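PDB 2E9Q: 11S globulin subunit beta from Cucurbita maxima, which serves as a seed storage protein of the 11S globulin family, held in pumpkin seeds as a nutrient reserve. Local coordinates for residues Pro84-Val89 with Val320-Glu325; Val156-Ala161 with Ile397-Asn402; Val341-Val346 with Asp403-Asn408. One frame throughout, in Å; residues are numbered along the deposited sequence.

Interaction 1 (Pro84-Val89 with Val320-Glu325); sequences PKLIFV and VRLSAE
Val320 meets Pro84 at the start of the contact, branch carbon against ring: its CB lies 4.0 Å from Pro84 CB, with the CG1 methyl also turned to that carbon. Pro84 is hemmed in further by Asn165 and Ala167 in a loop of its own cupin domain, while Val320 also packs on Val138 and its carbonyl oxygen takes a hydrogen bond from the side chain of Asn165. At Arg321 the chain leaves the short helix 317-320 with a positive phi and swings into extended conformation. Leu322 then touches both Pro84 and Leu86. Its CG is anti to the carbonyl carbon and beside the backbone N (chi1 -57°), which brings the CD1 methyl to 4.1 Å from Pro84 CB. Lower down the same side chain, CB is met by Leu86 CD2 at 3.6 Å. The two leucines overlap head to base, the end of Leu86 lying beside the base of Leu322. That same Leu86 methyl also rests 3.8 Å from the carbonyl oxygen of Ser323. The serine side chain itself faces the other way, its hydroxyl hydrogen-bonded to the backbone oxygen of Asn402. Farther along the strand, a salt bridge from Glu325 to Arg447 ties this segment into its own domain. The contact is therefore a wholly buried patch of aliphatic side chains between strand 85-91 of the first cupin domain and the entry to strand 323-329 of the second, the face-to-face packing of two beta-barrels that characterises a bicupin subunit.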
ATOM      1  N   PRO A  84      -9.331  -3.462  10.787  1.00 45.47           N
ATOM      2  CA  PRO A  84      -9.106  -2.754  12.053  1.00 36.21           C
ATOM      3  C   PRO A  84     -10.380  -1.971  12.382  1.00 43.18           C
ATOM      4  O   PRO A  84     -11.109  -1.535  11.473  1.00 34.16           O
ATOM      5  CB  PRO A  84      -7.960  -1.795  11.731  1.00 46.20           C
ATOM      6  CG  PRO A  84      -7.369  -2.321  10.459  1.00 49.48           C
ATOM      7  CD  PRO A  84      -8.547  -2.845   9.707  1.00 43.62           C
ATOM      8  N   LYS A  85     -10.629  -1.764  13.671  1.00 37.55           N
ATOM      9  CA  LYS A  85     -11.814  -1.043  14.097  1.00 36.44           C
ATOM     10  C   LYS A  85     -11.573  -0.041  15.205  1.00 41.84           C
ATOM     11  O   LYS A  85     -10.668  -0.189  16.038  1.00 43.83           O
ATOM     12  CB  LYS A  85     -12.883  -2.019  14.606  1.00 39.23           C
ATOM     13  CG  LYS A  85     -13.491  -2.943  13.570  1.00 41.38           C
ATOM     14  CD  LYS A  85     -14.327  -4.009  14.270  1.00 45.73           C
ATOM     15  CE  LYS A  85     -14.997  -4.945  13.280  1.00 49.66           C
ATOM     16  NZ  LYS A  85     -15.947  -5.872  13.962  1.00 44.12           N
ATOM     17  N   LEU A  86     -12.413   0.978  15.205  1.00 33.25           N
ATOM     18  CA  LEU A  86     -12.412   1.992  16.220  1.00 34.61           C
ATOM     19  C   LEU A  86     -13.853   1.881  16.683  1.00 41.70           C
ATOM     20  O   LEU A  86     -14.754   1.626  15.875  1.00 38.85           O
ATOM     21  CB  LEU A  86     -12.131   3.362  15.624  1.00 38.50           C
ATOM     22  CG  LEU A  86     -10.795   4.015  15.974  1.00 43.89           C
ATOM     23  CD1 LEU A  86      -9.709   3.001  16.279  1.00 35.90           C
ATOM     24  CD2 LEU A  86     -10.419   4.906  14.828  1.00 39.16           C
ATOM     25  N   ILE A  87     -14.069   2.049  17.979  1.00 41.45           N
ATOM     26  CA  ILE A  87     -15.406   1.940  18.536  1.00 42.28           C
ATOM     27  C   ILE A  87     -15.642   3.080  19.485  1.00 48.64           C
ATOM     28  O   ILE A  87     -14.963   3.192  20.510  1.00 48.96           O
ATOM     29  CB  ILE A  87     -15.566   0.626  19.300  1.00 34.45           C
ATOM     30  CG1 ILE A  87     -15.426  -0.544  18.332  1.00 40.34           C
ATOM     31  CG2 ILE A  87     -16.890   0.604  20.024  1.00 43.07           C
ATOM     32  CD1 ILE A  87     -15.614  -1.912  18.964  1.00 38.38           C
ATOM     33  N   PHE A  88     -16.588   3.944  19.144  1.00 38.63           N
ATOM     34  CA  PHE A  88     -16.894   5.060  20.010  1.00 37.56           C
ATOM     35  C   PHE A  88     -18.043   4.665  20.920  1.00 44.01           C
ATOM     36  O   PHE A  88     -19.083   4.212  20.445  1.00 45.30           O
ATOM     37  CB  PHE A  88     -17.284   6.290  19.205  1.00 37.51           C
ATOM     38  CG  PHE A  88     -17.619   7.479  20.052  1.00 43.72           C
ATOM     39  CD1 PHE A  88     -16.622   8.166  20.737  1.00 52.08           C
ATOM     40  CD2 PHE A  88     -18.934   7.917  20.167  1.00 47.08           C
ATOM     41  CE1 PHE A  88     -16.924   9.278  21.524  1.00 43.38           C
ATOM     42  CE2 PHE A  88     -19.248   9.023  20.948  1.00 47.87           C
ATOM     43  CZ  PHE A  88     -18.234   9.707  21.629  1.00 56.04           C
ATOM     44  N   VAL A  89     -17.841   4.829  22.227  1.00 45.04           N
ATOM     45  CA  VAL A  89     -18.857   4.507  23.231  1.00 44.98           C
ATOM     46  C   VAL A  89     -19.753   5.733  23.354  1.00 44.32           C
ATOM     47  O   VAL A  89     -19.421   6.697  24.037  1.00 45.26           O
ATOM     48  CB  VAL A  89     -18.201   4.187  24.603  1.00 46.83           C
ATOM     49  CG1 VAL A  89     -19.266   3.931  25.655  1.00 45.37           C
ATOM     50  CG2 VAL A  89     -17.295   2.972  24.465  1.00 40.47           C
ATOM     51  N   VAL A 320      -2.886   0.852  13.474  1.00 40.46           N
ATOM     52  CA  VAL A 320      -4.132   0.593  12.750  1.00 42.87           C
ATOM     53  C   VAL A 320      -4.321   1.587  11.606  1.00 47.02           C
ATOM     54  O   VAL A 320      -5.076   1.331  10.668  1.00 38.17           O
ATOM     55  CB  VAL A 320      -5.385   0.627  13.676  1.00 39.61           C
ATOM     56  CG1 VAL A 320      -5.334  -0.531  14.635  1.00 50.72           C
ATOM     57  CG2 VAL A 320      -5.460   1.922  14.427  1.00 37.26           C
ATOM     58  N   ARG A 321      -3.606   2.708  11.678  1.00 47.64           N
ATOM     59  CA  ARG A 321      -3.689   3.752  10.657  1.00 49.20           C
ATOM     60  C   ARG A 321      -5.083   4.368  10.588  1.00 45.71           C
ATOM     61  O   ARG A 321      -5.641   4.571   9.511  1.00 46.77           O
ATOM     62  CB  ARG A 321      -3.299   3.197   9.279  1.00 58.43           C
ATOM     63  CG  ARG A 321      -1.993   2.427   9.283  1.00 69.32           C
ATOM     64  CD  ARG A 321      -1.419   2.291   7.885  1.00 80.33           C
ATOM     65  NE  ARG A 321      -0.439   1.209   7.789  1.00 88.13           N
ATOM     66  CZ  ARG A 321       0.565   1.023   8.640  1.00 87.47           C
ATOM     67  NH1 ARG A 321       0.735   1.846   9.666  1.00 90.31           N
ATOM     68  NH2 ARG A 321       1.405   0.012   8.462  1.00 88.15           N
ATOM     69  N   LEU A 322      -5.634   4.665  11.755  1.00 43.40           N
ATOM     70  CA  LEU A 322      -6.947   5.277  11.860  1.00 48.38           C
ATOM     71  C   LEU A 322      -6.868   6.293  12.994  1.00 47.52           C
ATOM     72  O   LEU A 322      -5.957   6.235  13.819  1.00 47.59           O
ATOM     73  CB  LEU A 322      -8.009   4.221  12.204  1.00 35.73           C
ATOM     74  CG  LEU A 322      -8.195   2.999  11.298  1.00 38.10           C
ATOM     75  CD1 LEU A 322      -9.233   2.086  11.930  1.00 39.54           C
ATOM     76  CD2 LEU A 322      -8.640   3.413   9.903  1.00 32.89           C
ATOM     77  N   SER A 323      -7.813   7.228  13.019  1.00 43.16           N
ATOM     78  CA  SER A 323      -7.884   8.235  14.069  1.00 36.91           C
ATOM     79  C   SER A 323      -9.311   8.781  14.114  1.00 44.14           C
ATOM     80  O   SER A 323     -10.141   8.401  13.285  1.00 36.24           O
ATOM     81  CB  SER A 323      -6.842   9.350  13.853  1.00 35.75           C
ATOM     82  OG  SER A 323      -6.915   9.962  12.579  1.00 41.59           O
ATOM     83  N   ALA A 324      -9.605   9.628  15.101  1.00 39.44           N
ATOM     84  CA  ALA A 324     -10.946  10.180  15.255  1.00 39.39           C
ATOM     85  C   ALA A 324     -10.964  11.559  15.887  1.00 45.64           C
ATOM     86  O   ALA A 324     -10.028  11.955  16.593  1.00 42.26           O
ATOM     87  CB  ALA A 324     -11.803   9.238  16.085  1.00 30.66           C
ATOM     88  N   GLU A 325     -12.053  12.272  15.630  1.00 39.44           N
ATOM     89  CA  GLU A 325     -12.280  13.611  16.155  1.00 35.91           C
ATOM     90  C   GLU A 325     -13.712  13.602  16.684  1.00 51.45           C
ATOM     91  O   GLU A 325     -14.628  13.120  16.002  1.00 48.01           O
ATOM     92  CB  GLU A 325     -12.159  14.669  15.051  1.00 41.18           C
ATOM     93  CG  GLU A 325     -10.742  14.958  14.551  1.00 53.71           C
ATOM     94  CD  GLU A 325     -10.711  16.062  13.497  1.00 56.85           C
ATOM     95  OE1 GLU A 325      -9.634  16.644  13.245  1.00 64.94           O
ATOM     96  OE2 GLU A 325     -11.775  16.347  12.911  1.00 70.19           O
TER

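Interaction 2 (Val156-Ala161 with Ile397-Asn402); sequences VLIVFA and IAFKTN
Phe160 and Phe399 form the tight middle of this contact, two near-parallel rings (planes 3° apart) displaced so far that they hardly overlap, with centroids 4.8 Å from each other. What each carries over the centre of its face is the other's beta carbon. Phe160 CB sits 3.4 Å from the centroid of the Phe399 ring, and Phe399 CB stands at the same 3.4 Å over the Phe160 ring, a reciprocal pair of CH-pi contacts. The torsions differ: CG is anti to the backbone N in Phe160 (chi1 172°) and beside it in Phe399 (chi1 -54°), and each ring lies against the base of the other. Packing is looser at both ends. Ile158 CG2 crosses to Phe399 CE1 at 3.9 Å, and Thr401 CG2 meets the edge of the Phe160 ring, 4.0 Å from CZ. Thr401 also marks the subunit boundary, for its hydroxyl is hydrogen-bonded to Gln169 of the second subunit. Between strands 155-162 and 393-400 the side-chain contacts are aromatic and aliphatic, with no polar pair joining the segments, consistent with cohesion of the two cupin sheets through dispersion and close shape fit.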
ATOM      1  N   VAL A 156     -24.471   1.795  24.010  1.00 45.75           N
ATOM      2  CA  VAL A 156     -24.492   2.103  22.571  1.00 42.06           C
ATOM      3  C   VAL A 156     -23.077   2.318  22.005  1.00 44.29           C
ATOM      4  O   VAL A 156     -22.369   3.256  22.397  1.00 44.49           O
ATOM      5  CB  VAL A 156     -25.358   3.366  22.277  1.00 48.14           C
ATOM      6  CG1 VAL A 156     -25.439   3.618  20.775  1.00 39.69           C
ATOM      7  CG2 VAL A 156     -26.765   3.187  22.856  1.00 47.24           C
ATOM      8  N   LEU A 157     -22.691   1.448  21.072  1.00 42.11           N
ATOM      9  CA  LEU A 157     -21.369   1.476  20.447  1.00 41.66           C
ATOM     10  C   LEU A 157     -21.348   1.749  18.941  1.00 49.55           C
ATOM     11  O   LEU A 157     -21.976   1.030  18.150  1.00 42.49           O
ATOM     12  CB  LEU A 157     -20.679   0.147  20.689  1.00 40.83           C
ATOM     13  CG  LEU A 157     -20.782  -0.310  22.142  1.00 42.00           C
ATOM     14  CD1 LEU A 157     -20.395  -1.772  22.257  1.00 39.28           C
ATOM     15  CD2 LEU A 157     -19.905   0.581  22.996  1.00 35.43           C
ATOM     16  N   ILE A 158     -20.595   2.772  18.552  1.00 46.82           N
ATOM     17  CA  ILE A 158     -20.449   3.128  17.151  1.00 38.64           C
ATOM     18  C   ILE A 158     -19.151   2.503  16.625  1.00 41.45           C
ATOM     19  O   ILE A 158     -18.054   2.974  16.920  1.00 39.32           O
ATOM     20  CB  ILE A 158     -20.395   4.652  16.986  1.00 42.69           C
ATOM     21  CG1 ILE A 158     -21.564   5.299  17.740  1.00 39.38           C
ATOM     22  CG2 ILE A 158     -20.434   5.003  15.507  1.00 34.93           C
ATOM     23  CD1 ILE A 158     -22.945   4.794  17.309  1.00 43.82           C
ATOM     24  N   VAL A 159     -19.297   1.435  15.850  1.00 42.66           N
ATOM     25  CA  VAL A 159     -18.174   0.699  15.290  1.00 37.33           C
ATOM     26  C   VAL A 159     -17.786   1.077  13.865  1.00 45.23           C
ATOM     27  O   VAL A 159     -18.548   0.850  12.925  1.00 47.62           O
ATOM     28  CB  VAL A 159     -18.468  -0.800  15.287  1.00 36.14           C
ATOM     29  CG1 VAL A 159     -17.250  -1.576  14.778  1.00 37.40           C
ATOM     30  CG2 VAL A 159     -18.889  -1.248  16.687  1.00 32.53           C
ATOM     31  N   PHE A 160     -16.591   1.643  13.716  1.00 37.91           N
ATOM     32  CA  PHE A 160     -16.059   2.031  12.426  1.00 32.64           C
ATOM     33  C   PHE A 160     -14.992   1.024  12.000  1.00 43.97           C
ATOM     34  O   PHE A 160     -14.026   0.765  12.726  1.00 38.88           O
ATOM     35  CB  PHE A 160     -15.471   3.430  12.511  1.00 35.66           C
ATOM     36  CG  PHE A 160     -14.733   3.856  11.277  1.00 39.26           C
ATOM     37  CD1 PHE A 160     -13.344   3.792  11.228  1.00 42.43           C
ATOM     38  CD2 PHE A 160     -15.425   4.355  10.172  1.00 44.78           C
ATOM     39  CE1 PHE A 160     -12.645   4.225  10.093  1.00 46.08           C
ATOM     40  CE2 PHE A 160     -14.740   4.794   9.030  1.00 47.43           C
ATOM     41  CZ  PHE A 160     -13.346   4.729   8.990  1.00 46.94           C
ATOM     42  N   ALA A 161     -15.193   0.437  10.826  1.00 41.05           N
ATOM     43  CA  ALA A 161     -14.273  -0.551  10.282  1.00 39.63           C
ATOM     44  C   ALA A 161     -13.812  -0.090   8.917  1.00 40.30           C
ATOM     45  O   ALA A 161     -14.608   0.396   8.108  1.00 44.17           O
ATOM     46  CB  ALA A 161     -14.961  -1.904  10.176  1.00 42.78           C
ATOM     47  N   ILE A 397     -18.970  12.228  16.151  1.00 45.08           N
ATOM     48  CA  ILE A 397     -17.705  11.521  16.206  1.00 46.34           C
ATOM     49  C   ILE A 397     -17.352  11.253  14.739  1.00 52.21           C
ATOM     50  O   ILE A 397     -18.129  10.630  13.996  1.00 43.43           O
ATOM     51  CB  ILE A 397     -17.805  10.183  16.978  1.00 45.61           C
ATOM     52  CG1 ILE A 397     -16.434   9.525  17.019  1.00 49.58           C
ATOM     53  CG2 ILE A 397     -18.803   9.256  16.339  1.00 40.84           C
ATOM     54  CD1 ILE A 397     -15.389  10.365  17.709  1.00 48.10           C
ATOM     55  N   ALA A 398     -16.194  11.748  14.324  1.00 43.01           N
ATOM     56  CA  ALA A 398     -15.730  11.593  12.955  1.00 42.82           C
ATOM     57  C   ALA A 398     -14.507  10.684  12.848  1.00 43.61           C
ATOM     58  O   ALA A 398     -13.427  11.041  13.306  1.00 42.25           O
ATOM     59  CB  ALA A 398     -15.401  12.954  12.375  1.00 38.26           C
ATOM     60  N   PHE A 399     -14.678   9.522  12.228  1.00 38.77           N
ATOM     61  CA  PHE A 399     -13.576   8.582  12.061  1.00 41.70           C
ATOM     62  C   PHE A 399     -12.738   8.942  10.834  1.00 44.63           C
ATOM     63  O   PHE A 399     -13.283   9.293   9.782  1.00 39.16           O
ATOM     64  CB  PHE A 399     -14.105   7.152  11.926  1.00 34.42           C
ATOM     65  CG  PHE A 399     -15.009   6.743  13.042  1.00 38.10           C
ATOM     66  CD1 PHE A 399     -16.385   6.932  12.946  1.00 39.27           C
ATOM     67  CD2 PHE A 399     -14.482   6.182  14.208  1.00 38.48           C
ATOM     68  CE1 PHE A 399     -17.237   6.566  13.998  1.00 38.04           C
ATOM     69  CE2 PHE A 399     -15.316   5.813  15.267  1.00 34.41           C
ATOM     70  CZ  PHE A 399     -16.699   6.004  15.162  1.00 41.31           C
ATOM     71  N   LYS A 400     -11.419   8.850  10.991  1.00 39.92           N
ATOM     72  CA  LYS A 400     -10.464   9.168   9.939  1.00 38.38           C
ATOM     73  C   LYS A 400      -9.763   7.908   9.450  1.00 36.36           C
ATOM     74  O   LYS A 400      -9.432   7.028  10.242  1.00 41.59           O
ATOM     75  CB  LYS A 400      -9.414  10.148  10.470  1.00 39.39           C
ATOM     76  CG  LYS A 400      -9.990  11.353  11.201  1.00 42.55           C
ATOM     77  CD  LYS A 400     -10.817  12.258  10.297  1.00 40.59           C
ATOM     78  CE  LYS A 400     -11.380  13.415  11.104  1.00 44.93           C
ATOM     79  NZ  LYS A 400     -12.135  14.394  10.288  1.00 49.15           N
ATOM     80  N   THR A 401      -9.536   7.829   8.144  1.00 36.31           N
ATOM     81  CA  THR A 401      -8.863   6.685   7.545  1.00 36.44           C
ATOM     82  C   THR A 401      -7.352   6.923   7.457  1.00 45.35           C
ATOM     83  O   THR A 401      -6.716   6.566   6.465  1.00 43.10           O
ATOM     84  CB  THR A 401      -9.384   6.427   6.138  1.00 35.58           C
ATOM     85  OG1 THR A 401      -9.209   7.613   5.363  1.00 38.06           O
ATOM     86  CG2 THR A 401     -10.870   6.054   6.172  1.00 35.19           C
ATOM     87  N   ASN A 402      -6.793   7.558   8.483  1.00 40.81           N
ATOM     88  CA  ASN A 402      -5.360   7.827   8.555  1.00 44.16           C
ATOM     89  C   ASN A 402      -5.023   7.939  10.052  1.00 45.90           C
ATOM     90  O   ASN A 402      -5.893   8.289  10.854  1.00 44.86           O
ATOM     91  CB  ASN A 402      -5.023   9.140   7.848  1.00 40.72           C
ATOM     92  CG  ASN A 402      -3.564   9.221   7.438  1.00 56.78           C
ATOM     93  OD1 ASN A 402      -3.182   8.745   6.369  1.00 65.54           O
ATOM     94  ND2 ASN A 402      -2.737   9.811   8.291  1.00 58.27           N
TER

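Interaction 3 (Val341-Val346 with Asp403-Asn408); sequences VNSHSV and DNAITN
Asn342 grips the backbone of the facing loop with both ends of its amide. ND2 donates to Asn404 O at 2.7 Å, an almost straight bond (176°) that lies in the plane of the donating amide yet reaches the acceptor from above the carbonyl plane, 44° out of it. OD1, on the other branch, accepts from Ile406 N, also at 2.7 Å. CG stands between the backbone N and the carbonyl carbon (chi1 64°), which turns the amide toward the loop, and the two bonds together fix its rotation. A third bond, from Val341 N to Ile406 O at 2.9 Å, joins the backbones directly, so both polar backbone atoms of Ile406 are engaged. Replacing Asn342 by an alanine would probably leave Ile406 N and Asn404 O without their mates and set the 404-406 loop freer to shift. Around this polar core Val341 and Ile406 pack closely, with Val341 CG1 coming to 3.2 Å from Ile406 O. Ile406 lays its CD1 methyl 4.0 Å from Asn342 ND2, while its CG2 branch meets Val341 CG1 at 4.0 Å. That same valine methyl reaches Asn408 ND2 at 3.9 Å. Next in the chain, Ser343 OG has the Ala405 methyl 3.6 Å away and makes a hydrogen bond with His344 O in its own segment. Pro101 and Ala141 of the second subunit pack against Ile406 and Val341, placing this loop pair at the border between subunits. Within the second cupin domain, residues 341-346 link strand 334-340 to strand 345-350. The other segment leads from strand 393-400 into strand 407-409, which pairs antiparallel with 334-340.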
ATOM      1  N   VAL A 341      -6.606  16.998   4.137  1.00 39.00           N
ATOM      2  CA  VAL A 341      -5.663  16.726   3.088  1.00 38.37           C
ATOM      3  C   VAL A 341      -5.224  15.287   2.949  1.00 48.05           C
ATOM      4  O   VAL A 341      -4.856  14.864   1.857  1.00 45.43           O
ATOM      5  CB  VAL A 341      -4.405  17.634   3.229  1.00 50.87           C
ATOM      6  CG1 VAL A 341      -4.589  18.622   4.389  1.00 42.46           C
ATOM      7  CG2 VAL A 341      -3.150  16.794   3.414  1.00 35.49           C
ATOM      8  N   ASN A 342      -5.281  14.522   4.031  1.00 40.54           N
ATOM      9  CA  ASN A 342      -4.786  13.163   3.954  1.00 44.77           C
ATOM     10  C   ASN A 342      -5.713  12.019   4.335  1.00 42.66           C
ATOM     11  O   ASN A 342      -5.240  10.901   4.530  1.00 43.87           O
ATOM     12  CB  ASN A 342      -3.508  13.064   4.778  1.00 43.95           C
ATOM     13  CG  ASN A 342      -3.757  13.312   6.246  1.00 51.93           C
ATOM     14  OD1 ASN A 342      -4.705  14.005   6.617  1.00 48.04           O
ATOM     15  ND2 ASN A 342      -2.900  12.758   7.092  1.00 48.47           N
ATOM     16  N   SER A 343      -7.013  12.270   4.463  1.00 38.42           N
ATOM     17  CA  SER A 343      -7.908  11.159   4.769  1.00 42.26           C
ATOM     18  C   SER A 343      -9.380  11.450   4.548  1.00 42.98           C
ATOM     19  O   SER A 343      -9.780  12.594   4.321  1.00 40.94           O
ATOM     20  CB  SER A 343      -7.714  10.674   6.206  1.00 43.27           C
ATOM     21  OG  SER A 343      -8.344  11.538   7.123  1.00 45.82           O
ATOM     22  N   HIS A 344     -10.174  10.387   4.588  1.00 34.45           N
ATOM     23  CA  HIS A 344     -11.609  10.510   4.444  1.00 38.35           C
ATOM     24  C   HIS A 344     -12.080  10.790   5.855  1.00 42.63           C
ATOM     25  O   HIS A 344     -11.374  10.490   6.828  1.00 41.00           O
ATOM     26  CB  HIS A 344     -12.222   9.201   3.946  1.00 35.39           C
ATOM     27  CG  HIS A 344     -11.696   8.762   2.620  1.00 39.37           C
ATOM     28  ND1 HIS A 344     -11.937   9.461   1.456  1.00 43.64           N
ATOM     29  CD2 HIS A 344     -10.926   7.703   2.273  1.00 38.17           C
ATOM     30  CE1 HIS A 344     -11.338   8.851   0.449  1.00 40.75           C
ATOM     31  NE2 HIS A 344     -10.718   7.782   0.918  1.00 36.77           N
ATOM     32  N   SER A 345     -13.265  11.363   5.982  1.00 38.77           N
ATOM     33  CA  SER A 345     -13.780  11.671   7.295  1.00 36.59           C
ATOM     34  C   SER A 345     -15.199  11.136   7.374  1.00 45.29           C
ATOM     35  O   SER A 345     -16.108  11.657   6.722  1.00 43.76           O
ATOM     36  CB  SER A 345     -13.730  13.186   7.514  1.00 38.90           C
ATOM     37  OG  SER A 345     -14.177  13.538   8.813  1.00 53.36           O
ATOM     38  N   VAL A 346     -15.384  10.088   8.166  1.00 40.23           N
ATOM     39  CA  VAL A 346     -16.690   9.464   8.311  1.00 38.89           C
ATOM     40  C   VAL A 346     -17.394   9.940   9.584  1.00 46.03           C
ATOM     41  O   VAL A 346     -17.147   9.441  10.687  1.00 41.69           O
ATOM     42  CB  VAL A 346     -16.534   7.931   8.299  1.00 37.30           C
ATOM     43  CG1 VAL A 346     -17.880   7.256   8.207  1.00 36.66           C
ATOM     44  CG2 VAL A 346     -15.657   7.522   7.123  1.00 38.25           C
ATOM     45  N   ASP A 403      -3.784   7.642  10.441  1.00 40.40           N
ATOM     46  CA  ASP A 403      -3.443   7.743  11.858  1.00 43.39           C
ATOM     47  C   ASP A 403      -3.272   9.190  12.293  1.00 46.25           C
ATOM     48  O   ASP A 403      -3.147   9.477  13.480  1.00 51.22           O
ATOM     49  CB  ASP A 403      -2.182   6.928  12.212  1.00 40.06           C
ATOM     50  CG  ASP A 403      -0.905   7.452  11.551  1.00 46.89           C
ATOM     51  OD1 ASP A 403      -0.852   8.599  11.069  1.00 46.07           O
ATOM     52  OD2 ASP A 403       0.081   6.692  11.539  1.00 57.95           O
ATOM     53  N   ASN A 404      -3.292  10.103  11.329  1.00 50.52           N
ATOM     54  CA  ASN A 404      -3.126  11.520  11.633  1.00 59.93           C
ATOM     55  C   ASN A 404      -3.790  12.462  10.613  1.00 57.03           C
ATOM     56  O   ASN A 404      -3.114  13.049   9.761  1.00 54.25           O
ATOM     57  CB  ASN A 404      -1.632  11.843  11.738  1.00 58.48           C
ATOM     58  CG  ASN A 404      -1.377  13.314  11.973  1.00 73.89           C
ATOM     59  OD1 ASN A 404      -1.934  13.914  12.897  1.00 74.75           O
ATOM     60  ND2 ASN A 404      -0.535  13.910  11.135  1.00 75.20           N
ATOM     61  N   ALA A 405      -5.105  12.615  10.720  1.00 39.81           N
ATOM     62  CA  ALA A 405      -5.866  13.473   9.816  1.00 49.39           C
ATOM     63  C   ALA A 405      -5.498  14.949   9.947  1.00 45.85           C
ATOM     64  O   ALA A 405      -5.535  15.518  11.030  1.00 48.04           O
ATOM     65  CB  ALA A 405      -7.357  13.293  10.066  1.00 41.52           C
ATOM     66  N   ILE A 406      -5.154  15.569   8.833  1.00 48.56           N
ATOM     67  CA  ILE A 406      -4.791  16.975   8.841  1.00 53.58           C
ATOM     68  C   ILE A 406      -5.851  17.807   8.132  1.00 60.67           C
ATOM     69  O   ILE A 406      -6.172  17.552   6.962  1.00 56.63           O
ATOM     70  CB  ILE A 406      -3.470  17.212   8.114  1.00 49.18           C
ATOM     71  CG1 ILE A 406      -2.364  16.363   8.737  1.00 56.10           C
ATOM     72  CG2 ILE A 406      -3.139  18.702   8.143  1.00 50.48           C
ATOM     73  CD1 ILE A 406      -1.108  16.266   7.873  1.00 46.55           C
ATOM     74  N   THR A 407      -6.387  18.803   8.830  1.00 53.51           N
ATOM     75  CA  THR A 407      -7.394  19.662   8.232  1.00 54.29           C
ATOM     76  C   THR A 407      -6.854  21.061   7.940  1.00 62.64           C
ATOM     77  O   THR A 407      -6.232  21.699   8.800  1.00 54.40           O
ATOM     78  CB  THR A 407      -8.647  19.790   9.128  1.00 55.30           C
ATOM     79  OG1 THR A 407      -8.914  21.176   9.384  1.00 62.43           O
ATOM     80  CG2 THR A 407      -8.451  19.063  10.434  1.00 55.90           C
ATOM     81  N   ASN A 408      -7.073  21.517   6.710  1.00 50.75           N
ATOM     82  CA  ASN A 408      -6.658  22.846   6.295  1.00 55.16           C
ATOM     83  C   ASN A 408      -7.889  23.742   6.317  1.00 57.61           C
ATOM     84  O   ASN A 408      -8.931  23.396   5.748  1.00 58.88           O
ATOM     85  CB  ASN A 408      -6.082  22.827   4.876  1.00 59.79           C
ATOM     86  CG  ASN A 408      -4.607  22.531   4.850  1.00 61.47           C
ATOM     87  OD1 ASN A 408      -3.959  22.639   3.808  1.00 60.29           O
ATOM     88  ND2 ASN A 408      -4.060  22.151   6.000  1.00 59.36           N
TER

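Interactions 1 and 2 lie side by side, their centres about 5 Å apart, and join the same two sheets, one from each cupin domain: strands 85-91 and 155-162 are neighbours in the first, 323-329 and 393-400 in the second. Interaction 3 sits about 13 Å from the centre of either, within the second domain. Two probable hydrogen bonds tie them together: Ser323 O to Lys400 N at 2.7 Å, and Lys400 NZ to Ser345 OG, also at 2.7 Å. Phe160 CE2 also packs on Val346 CG2 at 3.5 Å. The Lys400 side chain lies about 6 Å from that of Lys387 and about 7 Å from that of Arg447, both assigned to magnesium binding.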